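Local coordinates for protein benzoate 1,2-dioxygenase beta subunit (Burkholderia mallei ATCC 23344, PDB 3E99) that probably serves as the structural beta subunit of benzoate 1,2-dioxygenase, the ring-hydroxylating enzyme that oxidises benzoate to a cis-dihydrodiol, at residues Glu100-His114 and Tyr126-Gly138. Numbering follows the deposited sequence.
Sequences ESADGDVHTVRFNWH and YFGMSRYAIDFSG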
ATOM      1  N   GLU A 100      17.882  -3.417   4.905  1.00 23.01           N
ATOM      2  CA  GLU A 100      18.678  -3.007   6.053  1.00 24.47           C
ATOM      3  C   GLU A 100      20.114  -3.522   6.004  1.00 24.29           C
ATOM      4  O   GLU A 100      21.042  -2.780   6.333  1.00 25.58           O
ATOM      5  CB  GLU A 100      18.002  -3.491   7.310  1.00 25.29           C
ATOM      6  CG  GLU A 100      16.751  -2.728   7.606  1.00 25.60           C
ATOM      7  CD  GLU A 100      16.168  -3.105   8.940  1.00 29.33           C
ATOM      8  OE1 GLU A 100      16.245  -4.288   9.309  1.00 38.97           O
ATOM      9  OE2 GLU A 100      15.648  -2.210   9.608  1.00 33.29           O
ATOM     10  N   SER A 101      20.290  -4.782   5.628  1.00 22.92           N
ATOM     11  CA  SER A 101      21.632  -5.362   5.499  1.00 24.36           C
ATOM     12  C   SER A 101      21.630  -6.574   4.602  1.00 21.27           C
ATOM     13  O   SER A 101      20.574  -7.069   4.245  1.00 21.03           O
ATOM     14  CB  SER A 101      22.151  -5.756   6.859  1.00 25.27           C
ATOM     15  OG  SER A 101      21.336  -6.790   7.382  1.00 28.77           O
ATOM     16  N   ALA A 102      22.837  -7.019   4.240  1.00 23.65           N
ATOM     17  CA  ALA A 102      23.086  -8.261   3.533  1.00 24.84           C
ATOM     18  C   ALA A 102      24.328  -8.914   4.096  1.00 25.04           C
ATOM     19  O   ALA A 102      25.334  -8.254   4.367  1.00 26.26           O
ATOM     20  CB  ALA A 102      23.250  -8.026   2.042  1.00 26.14           C
ATOM     21  N   ASP A 103      24.256 -10.215   4.326  1.00 25.67           N
ATOM     22  CA  ASP A 103      25.405 -10.958   4.797  1.00 27.33           C
ATOM     23  C   ASP A 103      25.440 -12.193   3.933  1.00 26.50           C
ATOM     24  O   ASP A 103      24.596 -13.094   4.052  1.00 28.30           O
ATOM     25  CB  ASP A 103      25.259 -11.283   6.266  1.00 29.73           C
ATOM     26  CG  ASP A 103      26.463 -12.022   6.833  1.00 39.15           C
ATOM     27  OD1 ASP A 103      27.470 -12.217   6.107  1.00 51.64           O
ATOM     28  OD2 ASP A 103      26.402 -12.414   8.020  1.00 49.91           O
ATOM     29  N   GLY A 104      26.368 -12.185   2.991  1.00 27.01           N
ATOM     30  CA  GLY A 104      26.380 -13.168   1.931  1.00 29.28           C
ATOM     31  C   GLY A 104      25.055 -13.118   1.183  1.00 29.72           C
ATOM     32  O   GLY A 104      24.663 -12.078   0.657  1.00 32.11           O
ATOM     33  N   ASP A 105      24.363 -14.254   1.159  1.00 30.47           N
ATOM     34  CA  ASP A 105      23.082 -14.391   0.468  1.00 30.29           C
ATOM     35  C   ASP A 105      21.889 -14.222   1.427  1.00 31.33           C
ATOM     36  O   ASP A 105      20.738 -14.479   1.034  1.00 29.68           O
ATOM     37  CB  ASP A 105      23.007 -15.755  -0.216  1.00 33.43           C
ATOM     38  CG  ASP A 105      23.923 -15.863  -1.437  1.00 28.75           C
ATOM     39  OD1 ASP A 105      24.013 -14.881  -2.216  1.00 42.41           O
ATOM     40  OD2 ASP A 105      24.525 -16.941  -1.610  1.00 42.65           O
ATOM     41  N   VAL A 106      22.162 -13.804   2.675  1.00 29.54           N
ATOM     42  CA  VAL A 106      21.102 -13.502   3.627  1.00 27.67           C
ATOM     43  C   VAL A 106      20.839 -11.995   3.669  1.00 25.92           C
ATOM     44  O   VAL A 106      21.696 -11.188   4.074  1.00 24.01           O
ATOM     45  CB  VAL A 106      21.362 -14.010   5.032  1.00 27.93           C
ATOM     46  CG1 VAL A 106      20.135 -13.748   5.883  1.00 30.16           C
ATOM     47  CG2 VAL A 106      21.717 -15.549   5.055  1.00 25.14           C
ATOM     48  N   HIS A 107      19.614 -11.650   3.299  1.00 24.41           N
ATOM     49  CA  HIS A 107      19.195 -10.272   3.118  1.00 23.89           C
ATOM     50  C   HIS A 107      18.162  -9.926   4.168  1.00 26.00           C
ATOM     51  O   HIS A 107      17.232 -10.696   4.388  1.00 24.01           O
ATOM     52  CB  HIS A 107      18.627 -10.096   1.717  1.00 25.05           C
ATOM     53  CG  HIS A 107      19.673 -10.096   0.650  1.00 23.42           C
ATOM     54  ND1 HIS A 107      20.205  -8.938   0.141  1.00 28.20           N
ATOM     55  CD2 HIS A 107      20.302 -11.115   0.014  1.00 28.39           C
ATOM     56  CE1 HIS A 107      21.125  -9.238  -0.759  1.00 34.71           C
ATOM     57  NE2 HIS A 107      21.206 -10.552  -0.856  1.00 26.06           N
ATOM     58  N   THR A 108      18.358  -8.801   4.853  1.00 25.06           N
ATOM     59  CA  THR A 108      17.460  -8.367   5.901  1.00 22.09           C
ATOM     60  C   THR A 108      16.758  -7.084   5.459  1.00 25.14           C
ATOM     61  O   THR A 108      17.415  -6.124   5.037  1.00 26.25           O
ATOM     62  CB  THR A 108      18.224  -8.155   7.229  1.00 25.09           C
ATOM     63  OG1 THR A 108      18.875  -9.377   7.630  1.00 24.01           O
ATOM     64  CG2 THR A 108      17.278  -7.722   8.366  1.00 25.14           C
ATOM     65  N   VAL A 109      15.416  -7.071   5.566  1.00 25.68           N
ATOM     66  CA  VAL A 109      14.590  -5.945   5.146  1.00 25.42           C
ATOM     67  C   VAL A 109      13.547  -5.653   6.227  1.00 23.99           C
ATOM     68  O   VAL A 109      13.211  -6.542   7.033  1.00 25.08           O
ATOM     69  CB  VAL A 109      13.853  -6.258   3.826  1.00 29.35           C
ATOM     70  CG1 VAL A 109      14.893  -6.485   2.678  1.00 31.19           C
ATOM     71  CG2 VAL A 109      12.985  -7.491   4.003  1.00 25.09           C
ATOM     72  N   ARG A 110      13.036  -4.435   6.242  1.00 23.12           N
ATOM     73  CA  ARG A 110      11.869  -4.099   7.063  1.00 22.77           C
ATOM     74  C   ARG A 110      10.791  -3.540   6.184  1.00 23.74           C
ATOM     75  O   ARG A 110      11.063  -3.024   5.076  1.00 21.39           O
ATOM     76  CB  ARG A 110      12.214  -3.089   8.136  1.00 23.72           C
ATOM     77  CG  ARG A 110      12.545  -1.719   7.635  1.00 25.17           C
ATOM     78  CD  ARG A 110      12.773  -0.769   8.729  1.00 28.57           C
ATOM     79  NE  ARG A 110      11.566  -0.377   9.433  1.00 26.96           N
ATOM     80  CZ  ARG A 110      11.558   0.083  10.679  1.00 33.98           C
ATOM     81  NH1 ARG A 110      12.685   0.209  11.377  1.00 33.84           N
ATOM     82  NH2 ARG A 110      10.422   0.470  11.225  1.00 26.72           N
ATOM     83  N   PHE A 111       9.553  -3.602   6.659  1.00 21.42           N
ATOM     84  CA  PHE A 111       8.438  -3.119   5.839  1.00 23.13           C
ATOM     85  C   PHE A 111       7.209  -2.888   6.712  1.00 20.16           C
ATOM     86  O   PHE A 111       7.130  -3.424   7.824  1.00 22.96           O
ATOM     87  CB  PHE A 111       8.116  -4.044   4.606  1.00 23.26           C
ATOM     88  CG  PHE A 111       7.734  -5.460   4.953  1.00 19.29           C
ATOM     89  CD1 PHE A 111       6.422  -5.803   5.302  1.00 18.27           C
ATOM     90  CD2 PHE A 111       8.692  -6.432   5.034  1.00 25.43           C
ATOM     91  CE1 PHE A 111       6.102  -7.066   5.647  1.00 19.75           C
ATOM     92  CE2 PHE A 111       8.373  -7.697   5.407  1.00 21.73           C
ATOM     93  CZ  PHE A 111       7.072  -8.034   5.708  1.00 24.88           C
ATOM     94  N   ASN A 112       6.270  -2.047   6.244  1.00 20.31           N
ATOM     95  CA  ASN A 112       4.980  -1.879   6.926  1.00 21.02           C
ATOM     96  C   ASN A 112       3.962  -2.740   6.213  1.00 24.00           C
ATOM     97  O   ASN A 112       4.131  -3.082   5.038  1.00 22.05           O
ATOM     98  CB  ASN A 112       4.554  -0.401   6.900  1.00 22.79           C
ATOM     99  CG  ASN A 112       5.475   0.475   7.715  1.00 22.55           C
ATOM    100  OD1 ASN A 112       6.261  -0.047   8.516  1.00 22.79           O
ATOM    101  ND2 ASN A 112       5.386   1.806   7.534  1.00 20.76           N
ATOM    102  N   TRP A 113       2.873  -3.065   6.878  1.00 22.37           N
ATOM    103  CA  TRP A 113       1.888  -3.915   6.254  1.00 20.93           C
ATOM    104  C   TRP A 113       0.532  -3.648   6.883  1.00 21.79           C
ATOM    105  O   TRP A 113       0.396  -3.021   7.950  1.00 23.08           O
ATOM    106  CB  TRP A 113       2.316  -5.409   6.386  1.00 19.06           C
ATOM    107  CG  TRP A 113       2.534  -5.767   7.800  1.00 21.71           C
ATOM    108  CD1 TRP A 113       3.748  -5.793   8.463  1.00 23.88           C
ATOM    109  CD2 TRP A 113       1.553  -6.157   8.760  1.00 23.58           C
ATOM    110  NE1 TRP A 113       3.568  -6.158   9.746  1.00 25.89           N
ATOM    111  CE2 TRP A 113       2.240  -6.400   9.973  1.00 27.58           C
ATOM    112  CE3 TRP A 113       0.160  -6.360   8.723  1.00 23.90           C
ATOM    113  CZ2 TRP A 113       1.597  -6.774  11.127  1.00 23.84           C
ATOM    114  CZ3 TRP A 113      -0.468  -6.758   9.856  1.00 22.36           C
ATOM    115  CH2 TRP A 113       0.244  -6.969  11.060  1.00 24.47           C
ATOM    116  N   HIS A 114      -0.484  -4.047   6.143  1.00 22.66           N
ATOM    117  CA  HIS A 114      -1.866  -3.812   6.472  1.00 19.25           C
ATOM    118  C   HIS A 114      -2.598  -4.972   5.800  1.00 19.38           C
ATOM    119  O   HIS A 114      -2.627  -5.119   4.586  1.00 22.07           O
ATOM    120  CB  HIS A 114      -2.361  -2.449   5.955  1.00 20.09           C
ATOM    121  CG  HIS A 114      -3.818  -2.187   6.182  1.00 18.30           C
ATOM    122  ND1 HIS A 114      -4.573  -1.388   5.348  1.00 23.23           N
ATOM    123  CD2 HIS A 114      -4.664  -2.620   7.149  1.00 25.70           C
ATOM    124  CE1 HIS A 114      -5.815  -1.320   5.805  1.00 22.73           C
ATOM    125  NE2 HIS A 114      -5.900  -2.078   6.889  1.00 20.90           N
ATOM    126  N   TYR A 126      -5.508  -5.296  10.414  1.00 23.95           N
ATOM    127  CA  TYR A 126      -4.342  -5.529  11.232  1.00 25.57           C
ATOM    128  C   TYR A 126      -3.232  -4.779  10.538  1.00 25.25           C
ATOM    129  O   TYR A 126      -3.138  -4.835   9.333  1.00 24.52           O
ATOM    130  CB  TYR A 126      -4.005  -7.005  11.247  1.00 27.39           C
ATOM    131  CG  TYR A 126      -5.135  -7.850  11.750  1.00 32.14           C
ATOM    132  CD1 TYR A 126      -5.263  -8.126  13.089  1.00 36.58           C
ATOM    133  CD2 TYR A 126      -6.114  -8.327  10.873  1.00 36.08           C
ATOM    134  CE1 TYR A 126      -6.329  -8.902  13.555  1.00 40.91           C
ATOM    135  CE2 TYR A 126      -7.184  -9.063  11.324  1.00 38.07           C
ATOM    136  CZ  TYR A 126      -7.282  -9.362  12.659  1.00 37.90           C
ATOM    137  OH  TYR A 126      -8.352 -10.116  13.094  1.00 43.16           O
ATOM    138  N   PHE A 127      -2.411  -4.062  11.290  1.00 23.43           N
ATOM    139  CA  PHE A 127      -1.335  -3.329  10.669  1.00 20.64           C
ATOM    140  C   PHE A 127      -0.138  -3.227  11.573  1.00 23.08           C
ATOM    141  O   PHE A 127      -0.247  -3.393  12.773  1.00 19.08           O
ATOM    142  CB  PHE A 127      -1.805  -1.971  10.218  1.00 22.31           C
ATOM    143  CG  PHE A 127      -2.078  -0.990  11.345  1.00 24.69           C
ATOM    144  CD1 PHE A 127      -3.339  -0.922  11.919  1.00 27.80           C
ATOM    145  CD2 PHE A 127      -1.108  -0.111  11.776  1.00 26.74           C
ATOM    146  CE1 PHE A 127      -3.612  -0.014  12.925  1.00 25.71           C
ATOM    147  CE2 PHE A 127      -1.386   0.806  12.790  1.00 22.73           C
ATOM    148  CZ  PHE A 127      -2.644   0.818  13.360  1.00 21.89           C
ATOM    149  N   GLY A 128       1.019  -3.022  10.963  1.00 21.46           N
ATOM    150  CA  GLY A 128       2.240  -2.886  11.711  1.00 22.41           C
ATOM    151  C   GLY A 128       3.471  -2.945  10.844  1.00 22.82           C
ATOM    152  O   GLY A 128       3.426  -2.567   9.649  1.00 22.75           O
HETATM  153  N   MSE A 129       4.576  -3.368  11.459  1.00 21.27           N
HETATM  154  CA  MSE A 129       5.868  -3.445  10.802  1.00 26.54           C
HETATM  155  C   MSE A 129       6.397  -4.860  10.942  1.00 25.54           C
HETATM  156  O   MSE A 129       6.052  -5.591  11.891  1.00 25.88           O
HETATM  157  CB  MSE A 129       6.793  -2.436  11.476  1.00 27.51           C
HETATM  158  CG  MSE A 129       8.208  -2.539  11.146  1.00 34.37           C
HETATM  159 SE   MSE A 129       9.095  -3.730  12.401  0.75 32.87          SE
HETATM  160  CE  MSE A 129      10.501  -3.556  11.498  1.00 25.54           C
ATOM    161  N   SER A 130       7.230  -5.256  10.000  1.00 23.39           N
ATOM    162  CA  SER A 130       7.896  -6.528  10.069  1.00 24.73           C
ATOM    163  C   SER A 130       9.335  -6.388   9.629  1.00 23.60           C
ATOM    164  O   SER A 130       9.643  -5.480   8.838  1.00 23.62           O
ATOM    165  CB  SER A 130       7.156  -7.569   9.197  1.00 23.34           C
ATOM    166  OG  SER A 130       5.964  -7.959   9.833  1.00 23.67           O
ATOM    167  N   ARG A 131      10.198  -7.240  10.208  1.00 24.00           N
ATOM    168  CA  ARG A 131      11.569  -7.437   9.794  1.00 25.09           C
ATOM    169  C   ARG A 131      11.772  -8.888   9.384  1.00 22.97           C
ATOM    170  O   ARG A 131      11.458  -9.820  10.112  1.00 23.99           O
ATOM    171  CB  ARG A 131      12.559  -7.041  10.910  1.00 25.71           C
ATOM    172  CG  ARG A 131      13.996  -7.158  10.504  1.00 28.28           C
ATOM    173  CD  ARG A 131      14.967  -6.555  11.531  1.00 28.88           C
ATOM    174  NE  ARG A 131      14.863  -5.094  11.540  1.00 25.38           N
ATOM    175  CZ  ARG A 131      14.267  -4.363  12.500  1.00 23.43           C
ATOM    176  NH1 ARG A 131      13.740  -4.931  13.567  1.00 29.21           N
ATOM    177  NH2 ARG A 131      14.214  -3.049  12.371  1.00 33.62           N
ATOM    178  N   TYR A 132      12.267  -9.083   8.174  1.00 24.83           N
ATOM    179  CA  TYR A 132      12.586 -10.412   7.669  1.00 25.40           C
ATOM    180  C   TYR A 132      14.098 -10.529   7.398  1.00 24.77           C
ATOM    181  O   TYR A 132      14.693  -9.614   6.853  1.00 22.81           O
ATOM    182  CB  TYR A 132      11.867 -10.671   6.355  1.00 25.68           C
ATOM    183  CG  TYR A 132      10.427 -11.123   6.376  1.00 23.32           C
ATOM    184  CD1 TYR A 132       9.536 -10.710   7.358  1.00 28.53           C
ATOM    185  CD2 TYR A 132       9.914 -11.825   5.268  1.00 23.77           C
ATOM    186  CE1 TYR A 132       8.199 -11.103   7.309  1.00 25.31           C
ATOM    187  CE2 TYR A 132       8.577 -12.166   5.180  1.00 23.54           C
ATOM    188  CZ  TYR A 132       7.729 -11.832   6.202  1.00 21.64           C
ATOM    189  OH  TYR A 132       6.404 -12.204   6.108  1.00 24.10           O
ATOM    190  N   ALA A 133      14.697 -11.660   7.771  1.00 24.25           N
ATOM    191  CA  ALA A 133      15.971 -12.114   7.197  1.00 23.65           C
ATOM    192  C   ALA A 133      15.661 -13.279   6.280  1.00 21.37           C
ATOM    193  O   ALA A 133      15.024 -14.256   6.709  1.00 23.01           O
ATOM    194  CB  ALA A 133      16.941 -12.556   8.292  1.00 24.05           C
ATOM    195  N   ILE A 134      16.113 -13.185   5.036  1.00 23.45           N
ATOM    196  CA  ILE A 134      15.755 -14.139   4.002  1.00 25.72           C
ATOM    197  C   ILE A 134      17.030 -14.663   3.346  1.00 28.28           C
ATOM    198  O   ILE A 134      17.839 -13.874   2.869  1.00 26.96           O
ATOM    199  CB  ILE A 134      14.893 -13.493   2.904  1.00 25.28           C
ATOM    200  CG1 ILE A 134      13.659 -12.808   3.476  1.00 21.91           C
ATOM    201  CG2 ILE A 134      14.489 -14.536   1.880  1.00 20.29           C
ATOM    202  CD1 ILE A 134      13.103 -11.718   2.578  1.00 28.41           C
ATOM    203  N   ASP A 135      17.159 -15.986   3.298  1.00 26.13           N
ATOM    204  CA  ASP A 135      18.286 -16.676   2.683  1.00 24.60           C
ATOM    205  C   ASP A 135      18.024 -16.936   1.206  1.00 26.62           C
ATOM    206  O   ASP A 135      17.092 -17.687   0.829  1.00 25.55           O
ATOM    207  CB  ASP A 135      18.511 -18.002   3.417  1.00 27.12           C
ATOM    208  CG  ASP A 135      19.676 -18.812   2.854  1.00 29.62           C
ATOM    209  OD1 ASP A 135      20.443 -18.329   1.983  1.00 27.01           O
ATOM    210  OD2 ASP A 135      19.807 -19.950   3.305  1.00 26.89           O
ATOM    211  N   PHE A 136      18.790 -16.264   0.351  1.00 24.28           N
ATOM    212  CA  PHE A 136      18.658 -16.455  -1.086  1.00 26.49           C
ATOM    213  C   PHE A 136      19.693 -17.408  -1.694  1.00 27.87           C
ATOM    214  O   PHE A 136      19.833 -17.475  -2.916  1.00 30.00           O
ATOM    215  CB  PHE A 136      18.715 -15.115  -1.815  1.00 28.36           C
ATOM    216  CG  PHE A 136      17.468 -14.269  -1.663  1.00 27.06           C
ATOM    217  CD1 PHE A 136      17.304 -13.423  -0.568  1.00 27.83           C
ATOM    218  CD2 PHE A 136      16.472 -14.303  -2.630  1.00 29.77           C
ATOM    219  CE1 PHE A 136      16.187 -12.634  -0.443  1.00 32.02           C
ATOM    220  CE2 PHE A 136      15.345 -13.484  -2.506  1.00 29.36           C
ATOM    221  CZ  PHE A 136      15.203 -12.679  -1.409  1.00 25.55           C
ATOM    222  N   SER A 137      20.381 -18.180  -0.868  1.00 30.55           N
ATOM    223  CA  SER A 137      21.432 -19.074  -1.368  1.00 28.69           C
ATOM    224  C   SER A 137      20.903 -20.272  -2.199  1.00 31.24           C
ATOM    225  O   SER A 137      21.564 -20.709  -3.141  1.00 31.73           O
ATOM    226  CB  SER A 137      22.279 -19.573  -0.208  1.00 28.82           C
ATOM    227  OG  SER A 137      21.503 -20.333   0.683  1.00 26.28           O
ATOM    228  N   GLY A 138      19.708 -20.765  -1.880  1.00 32.52           N
ATOM    229  CA  GLY A 138      19.091 -21.876  -2.643  1.00 32.96           C
ATOM    230  C   GLY A 138      18.387 -21.444  -3.920  1.00 34.13           C
ATOM    231  O   GLY A 138      18.420 -20.282  -4.298  1.00 34.44           O
TER
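Arg-131 grips Glu-100 side-on: NE reaches OE1 at 2.7 Å and NH2 reaches OE2 at 3.2 Å, both through syn lone pairs, with guanidinium and carboxylate planes 7° apart. The salt bridge spans strand 106-114 from one neighbouring strand to the other; Glu-100 lies in a classic beta bulge with Ser-101, opposite Thr-108. Met-129 CE sits over the centre of the Arg-110 guanidinium, 3.8 Å above its plane. On the opposite sheet face, the edge of Phe-111 meets the face of Tyr-132 (planes at 73°, Phe-111 CZ to Tyr-132 CE1 3.6 Å), while Ser-130 CB lies over the Phe-111 ring. In Trp-113, chi1 of 56° puts CG between backbone N and carbonyl carbon and turns the indole over the partner strand, with Gly-128 N 3.6 Å above the ring plane. Paired backbone bonds from His-107/Ile-134 to Trp-113/Gly-128 set the antiparallel register. Farther out, helix 7-22 packs on Phe-111 and Tyr-132, whose OH is hydrogen-bonded to Glu-17 and Lys-146. The hairpin of this NTF2-like sheet thus separates an aromatic, helix-covered face from a mixed one, part of which, around Asn-112 and His-114, meets neighbouring subunits. Arg-110 NH1 and Arg-131 NH2 are 3.7 Å apart, so Glu-100 probably offsets their like charges.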